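Local atomic coordinates of probable fumarate reductase Ifc3 (Shewanella frigidimarina, PDB entry 1QO8), a protein that catalyses the essentially one-way reduction of fumarate to succinate in vitro, using one FAD and four covalently bound c-type haems in each subunit. Residues Met435-Thr449 / Met484-Pro496. Residues are numbered along the deposited sequence; the frame is centred on the assembly and turned at random.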
loop_
_atom_site.group_PDB
_atom_site.type_symbol
_atom_site.label_atom_id
_atom_site.label_comp_id
_atom_site.label_asym_id
_atom_site.label_seq_id
_atom_site.Cartn_x
_atom_site.Cartn_y
_atom_site.Cartn_z
ATOM N N MET A 435 13.038 -5.139 -34.073
ATOM C CA MET A 435 12.263 -6.008 -33.160
ATOM C C MET A 435 11.740 -7.314 -33.734
ATOM O O MET A 435 11.331 -8.275 -33.024
ATOM C CB MET A 435 11.111 -5.099 -32.682
ATOM C CG MET A 435 11.702 -4.034 -31.684
ATOM S SD MET A 435 10.280 -2.887 -31.435
ATOM C CE MET A 435 9.242 -3.900 -30.340
ATOM N N LEU A 436 11.776 -7.403 -35.075
ATOM C CA LEU A 436 11.170 -8.638 -35.676
ATOM C C LEU A 436 12.189 -9.709 -35.932
ATOM O O LEU A 436 13.180 -9.442 -36.668
ATOM C CB LEU A 436 10.566 -8.261 -37.038
ATOM C CG LEU A 436 9.515 -7.161 -36.995
ATOM C CD1 LEU A 436 8.859 -7.133 -38.359
ATOM C CD2 LEU A 436 8.594 -7.364 -35.760
ATOM N N TYR A 437 11.955 -10.923 -35.463
ATOM C CA TYR A 437 12.629 -12.098 -35.988
ATOM C C TYR A 437 12.004 -12.487 -37.338
ATOM O O TYR A 437 10.811 -12.204 -37.527
ATOM C CB TYR A 437 12.412 -13.277 -35.031
ATOM C CG TYR A 437 13.196 -13.118 -33.726
ATOM C CD1 TYR A 437 12.881 -12.177 -32.780
ATOM C CD2 TYR A 437 14.259 -13.994 -33.481
ATOM C CE1 TYR A 437 13.587 -12.064 -31.583
ATOM C CE2 TYR A 437 15.001 -13.901 -32.303
ATOM C CZ TYR A 437 14.663 -12.935 -31.387
ATOM O OH TYR A 437 15.420 -12.870 -30.224
ATOM N N LYS A 438 12.752 -13.132 -38.230
ATOM C CA LYS A 438 12.116 -13.447 -39.512
ATOM C C LYS A 438 12.689 -14.710 -40.115
ATOM O O LYS A 438 13.736 -15.129 -39.672
ATOM C CB LYS A 438 12.177 -12.343 -40.534
ATOM C CG LYS A 438 13.527 -11.800 -40.879
ATOM C CD LYS A 438 13.371 -10.463 -41.639
ATOM C CE LYS A 438 12.866 -9.382 -40.678
ATOM N NZ LYS A 438 13.509 -8.053 -40.928
ATOM N N GLY A 439 11.908 -15.379 -40.937
ATOM C CA GLY A 439 12.376 -16.665 -41.507
ATOM C C GLY A 439 11.779 -16.618 -42.948
ATOM O O GLY A 439 10.655 -16.146 -43.150
ATOM N N ASP A 440 12.590 -17.140 -43.879
ATOM C CA ASP A 440 12.038 -17.384 -45.202
ATOM C C ASP A 440 10.947 -18.418 -45.167
ATOM O O ASP A 440 10.125 -18.369 -46.061
ATOM C CB ASP A 440 13.118 -17.713 -46.266
ATOM C CG ASP A 440 13.752 -16.365 -46.638
ATOM O OD1 ASP A 440 13.523 -15.303 -46.012
ATOM O OD2 ASP A 440 14.533 -16.303 -47.612
ATOM N N THR A 441 11.003 -19.408 -44.269
ATOM C CA THR A 441 9.975 -20.410 -44.132
ATOM C C THR A 441 9.547 -20.422 -42.643
ATOM O O THR A 441 10.228 -19.821 -41.794
ATOM C CB THR A 441 10.503 -21.809 -44.504
ATOM O OG1 THR A 441 11.402 -22.175 -43.468
ATOM C CG2 THR A 441 11.347 -21.882 -45.792
ATOM N N VAL A 442 8.427 -21.059 -42.350
ATOM C CA VAL A 442 7.885 -21.155 -41.003
ATOM C C VAL A 442 8.835 -21.894 -40.088
ATOM O O VAL A 442 9.056 -21.491 -38.947
ATOM C CB VAL A 442 6.493 -21.805 -40.990
ATOM C CG1 VAL A 442 5.947 -22.133 -39.608
ATOM C CG2 VAL A 442 5.542 -20.850 -41.723
ATOM N N GLU A 443 9.415 -22.996 -40.513
ATOM C CA GLU A 443 10.515 -23.655 -39.824
ATOM C C GLU A 443 11.769 -22.845 -39.536
ATOM O O GLU A 443 12.343 -22.919 -38.423
ATOM C CB GLU A 443 10.918 -24.868 -40.720
ATOM C CG GLU A 443 11.602 -25.965 -39.919
ATOM C CD GLU A 443 12.203 -27.059 -40.787
ATOM O OE1 GLU A 443 11.518 -27.681 -41.629
ATOM O OE2 GLU A 443 13.405 -27.347 -40.654
ATOM N N GLN A 444 12.306 -22.091 -40.505
ATOM C CA GLN A 444 13.348 -21.122 -40.163
ATOM C C GLN A 444 12.887 -20.146 -39.074
ATOM O O GLN A 444 13.643 -19.863 -38.159
ATOM C CB GLN A 444 13.883 -20.388 -41.384
ATOM C CG GLN A 444 14.619 -21.276 -42.405
ATOM C CD GLN A 444 14.726 -20.578 -43.756
ATOM O OE1 GLN A 444 15.799 -20.167 -44.217
ATOM N NE2 GLN A 444 13.611 -20.312 -44.425
ATOM N N LEU A 445 11.703 -19.548 -39.123
ATOM C CA LEU A 445 11.218 -18.624 -38.108
ATOM C C LEU A 445 11.269 -19.355 -36.756
ATOM O O LEU A 445 11.664 -18.830 -35.736
ATOM C CB LEU A 445 9.742 -18.246 -38.348
ATOM C CG LEU A 445 9.226 -16.856 -37.943
ATOM C CD1 LEU A 445 7.792 -16.848 -37.464
ATOM C CD2 LEU A 445 10.159 -15.980 -37.107
ATOM N N ALA A 446 10.792 -20.619 -36.719
ATOM C CA ALA A 446 10.720 -21.388 -35.483
ATOM C C ALA A 446 12.117 -21.595 -34.894
ATOM O O ALA A 446 12.293 -21.495 -33.675
ATOM C CB ALA A 446 10.021 -22.716 -35.722
ATOM N N LYS A 447 13.115 -21.832 -35.767
ATOM C CA LYS A 447 14.466 -22.064 -35.287
ATOM C C LYS A 447 15.066 -20.768 -34.785
ATOM O O LYS A 447 15.551 -20.785 -33.667
ATOM C CB LYS A 447 15.386 -22.713 -36.333
ATOM C CG LYS A 447 15.107 -24.233 -36.318
ATOM C CD LYS A 447 15.072 -24.775 -37.738
ATOM C CE LYS A 447 15.866 -26.067 -37.877
ATOM N NZ LYS A 447 15.288 -26.900 -38.994
ATOM N N SER A 448 14.908 -19.668 -35.509
ATOM C CA SER A 448 15.326 -18.373 -34.959
ATOM C C SER A 448 14.738 -18.036 -33.598
ATOM O O SER A 448 15.419 -17.458 -32.749
ATOM C CB SER A 448 14.947 -17.282 -35.970
ATOM O OG SER A 448 15.570 -17.738 -37.180
ATOM N N THR A 449 13.462 -18.289 -33.359
ATOM C CA THR A 449 12.833 -17.888 -32.079
ATOM C C THR A 449 12.850 -18.938 -31.032
ATOM O O THR A 449 12.157 -18.828 -29.999
ATOM C CB THR A 449 11.351 -17.533 -32.437
ATOM O OG1 THR A 449 10.801 -18.712 -33.034
ATOM C CG2 THR A 449 11.361 -16.393 -33.437
ATOM N N MET A 484 -1.131 -17.293 -42.902
ATOM C CA MET A 484 0.315 -17.243 -42.896
ATOM C C MET A 484 0.750 -18.226 -43.990
ATOM O O MET A 484 0.940 -19.422 -43.737
ATOM C CB MET A 484 0.824 -17.615 -41.489
ATOM C CG MET A 484 0.553 -16.469 -40.492
ATOM S SD MET A 484 1.190 -16.806 -38.819
ATOM C CE MET A 484 2.912 -16.867 -39.195
ATOM N N THR A 485 0.871 -17.710 -45.197
ATOM C CA THR A 485 1.278 -18.473 -46.369
ATOM C C THR A 485 2.250 -17.676 -47.205
ATOM O O THR A 485 2.828 -18.310 -48.104
ATOM C CB THR A 485 0.045 -18.683 -47.312
ATOM O OG1 THR A 485 -0.549 -17.393 -47.486
ATOM C CG2 THR A 485 -1.000 -19.598 -46.722
ATOM N N GLN A 486 2.466 -16.362 -46.957
ATOM C CA GLN A 486 3.388 -15.653 -47.863
ATOM C C GLN A 486 4.646 -15.161 -47.155
ATOM O O GLN A 486 4.681 -14.475 -46.098
ATOM C CB GLN A 486 2.624 -14.476 -48.440
ATOM C CG GLN A 486 1.412 -14.886 -49.311
ATOM C CD GLN A 486 0.859 -13.637 -49.974
ATOM O OE1 GLN A 486 1.628 -12.677 -50.101
ATOM N NE2 GLN A 486 -0.405 -13.605 -50.358
ATOM N N SER A 487 5.766 -15.617 -47.659
ATOM C CA SER A 487 7.066 -15.413 -47.046
ATOM C C SER A 487 7.802 -14.145 -47.226
ATOM O O SER A 487 7.161 -13.600 -48.122
ATOM C CB SER A 487 7.874 -16.654 -47.424
ATOM O OG SER A 487 9.139 -16.392 -47.925
ATOM N N PRO A 488 8.213 -13.407 -46.190
ATOM C CA PRO A 488 8.967 -13.949 -45.094
ATOM C C PRO A 488 7.912 -14.105 -43.968
ATOM O O PRO A 488 6.868 -13.456 -44.030
ATOM C CB PRO A 488 10.095 -13.058 -44.650
ATOM C CG PRO A 488 10.151 -11.950 -45.627
ATOM C CD PRO A 488 8.960 -12.166 -46.499
ATOM N N TYR A 489 8.189 -14.875 -42.946
ATOM C CA TYR A 489 7.368 -14.952 -41.753
ATOM C C TYR A 489 8.082 -14.229 -40.592
ATOM O O TYR A 489 9.300 -14.221 -40.578
ATOM C CB TYR A 489 7.068 -16.400 -41.364
ATOM C CG TYR A 489 6.399 -17.141 -42.541
ATOM C CD1 TYR A 489 7.173 -17.741 -43.501
ATOM C CD2 TYR A 489 5.047 -17.162 -42.670
ATOM C CE1 TYR A 489 6.538 -18.386 -44.583
ATOM C CE2 TYR A 489 4.402 -17.817 -43.707
ATOM C CZ TYR A 489 5.185 -18.432 -44.666
ATOM O OH TYR A 489 4.536 -19.046 -45.717
ATOM N N TYR A 490 7.309 -13.568 -39.732
ATOM C CA TYR A 490 7.863 -12.647 -38.761
ATOM C C TYR A 490 7.402 -12.974 -37.342
ATOM O O TYR A 490 6.289 -13.483 -37.219
ATOM C CB TYR A 490 7.316 -11.239 -39.036
ATOM C CG TYR A 490 7.864 -10.671 -40.331
ATOM C CD1 TYR A 490 9.070 -9.996 -40.419
ATOM C CD2 TYR A 490 7.113 -10.875 -41.503
ATOM C CE1 TYR A 490 9.520 -9.516 -41.653
ATOM C CE2 TYR A 490 7.525 -10.390 -42.724
ATOM C CZ TYR A 490 8.730 -9.705 -42.771
ATOM O OH TYR A 490 9.134 -9.234 -43.997
ATOM N N ALA A 491 8.219 -12.574 -36.350
ATOM C CA ALA A 491 7.730 -12.614 -34.962
ATOM C C ALA A 491 8.326 -11.492 -34.084
ATOM O O ALA A 491 9.508 -11.149 -34.240
ATOM C CB ALA A 491 8.126 -13.929 -34.323
ATOM N N VAL A 492 7.527 -11.045 -33.102
ATOM C CA VAL A 492 8.019 -10.116 -32.125
ATOM C C VAL A 492 7.802 -10.719 -30.699
ATOM O O VAL A 492 6.688 -11.214 -30.454
ATOM C CB VAL A 492 7.249 -8.847 -31.809
ATOM C CG1 VAL A 492 8.209 -7.713 -31.438
ATOM C CG2 VAL A 492 6.084 -8.547 -32.687
ATOM N N LYS A 493 8.820 -10.597 -29.850
ATOM C CA LYS A 493 8.659 -11.181 -28.510
ATOM C C LYS A 493 8.011 -10.225 -27.533
ATOM O O LYS A 493 8.407 -9.059 -27.499
ATOM C CB LYS A 493 10.033 -11.647 -28.024
ATOM C CG LYS A 493 10.006 -12.447 -26.711
ATOM C CD LYS A 493 11.501 -12.843 -26.537
ATOM C CE LYS A 493 11.795 -13.909 -25.556
ATOM N NZ LYS A 493 13.324 -14.118 -25.517
ATOM N N VAL A 494 6.876 -10.590 -26.888
ATOM C CA VAL A 494 6.170 -9.633 -26.009
ATOM C C VAL A 494 5.785 -10.192 -24.671
ATOM O O VAL A 494 5.843 -11.384 -24.435
ATOM C CB VAL A 494 4.882 -9.128 -26.670
ATOM C CG1 VAL A 494 5.215 -8.582 -28.064
ATOM C CG2 VAL A 494 3.863 -10.299 -26.818
ATOM N N ALA A 495 5.420 -9.363 -23.715
ATOM C CA ALA A 495 4.969 -9.689 -22.393
ATOM C C ALA A 495 4.264 -8.470 -21.849
ATOM O O ALA A 495 4.449 -7.328 -22.272
ATOM C CB ALA A 495 6.171 -10.148 -21.559
ATOM N N PRO A 496 3.229 -8.685 -21.024
ATOM C CA PRO A 496 2.591 -7.531 -20.423
ATOM C C PRO A 496 3.659 -6.720 -19.656
ATOM O O PRO A 496 4.601 -7.265 -19.136
ATOM C CB PRO A 496 1.558 -8.116 -19.465
ATOM C CG PRO A 496 1.610 -9.572 -19.628
ATOM C CD PRO A 496 2.889 -9.962 -20.414
HETATM O O HOH W 1 11.248 -9.278 -30.571
#
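Tyr489 and Gly439 exchange two backbone hydrogen bonds at one end of a short antiparallel ladder, in which strand 437-439 lies along strand 489-496 within a mixed sheet of the flavoprotein part. It is a worked example of a strand and the helix after it packing on one neighbour: a second hydrogen-bonded pair joins Tyr437 to Ala491, and helix 442-448 folds back over the face that carries Tyr489 and Ala491. The side chain of Tyr489 can be followed outward. Its CB lies 4.0 Å from Leu445 CD1. CG stands anti to the carbonyl carbon (chi1 -56°), which starts the ring beneath Val442. There Val442 CG2 makes a CH-pi contact 3.6 Å from the ring centroid, almost on the normal. CD2, CE2 and CZ all lie under this methyl, and Gln486 O lies over the opposite face, offset toward the rim. CD1 runs past the backbone at Thr441 and Val442 N, CE1 approaches Asp440 O at the ring edge, and OH ends 3.0 Å from Thr485 O. With an alanine here, Val442 CG2 is likely to lose the ring face it rests on, opening a gap under the start of the helix. On the face that carries Lys438 and Tyr490, the Tyr490 ring is met at CD1 by Leu436 CD1, 3.5 Å away, while Lys438 runs alongside the same ring with CE at its edge and carries NZ on to a salt bridge with Asp431. Tyr421 stacks on this ring from helix 418-423. Beyond the ladder, Ser487 OG donates to Asp440 O at 2.9 Å, in the carbonyl plane and on a lone pair.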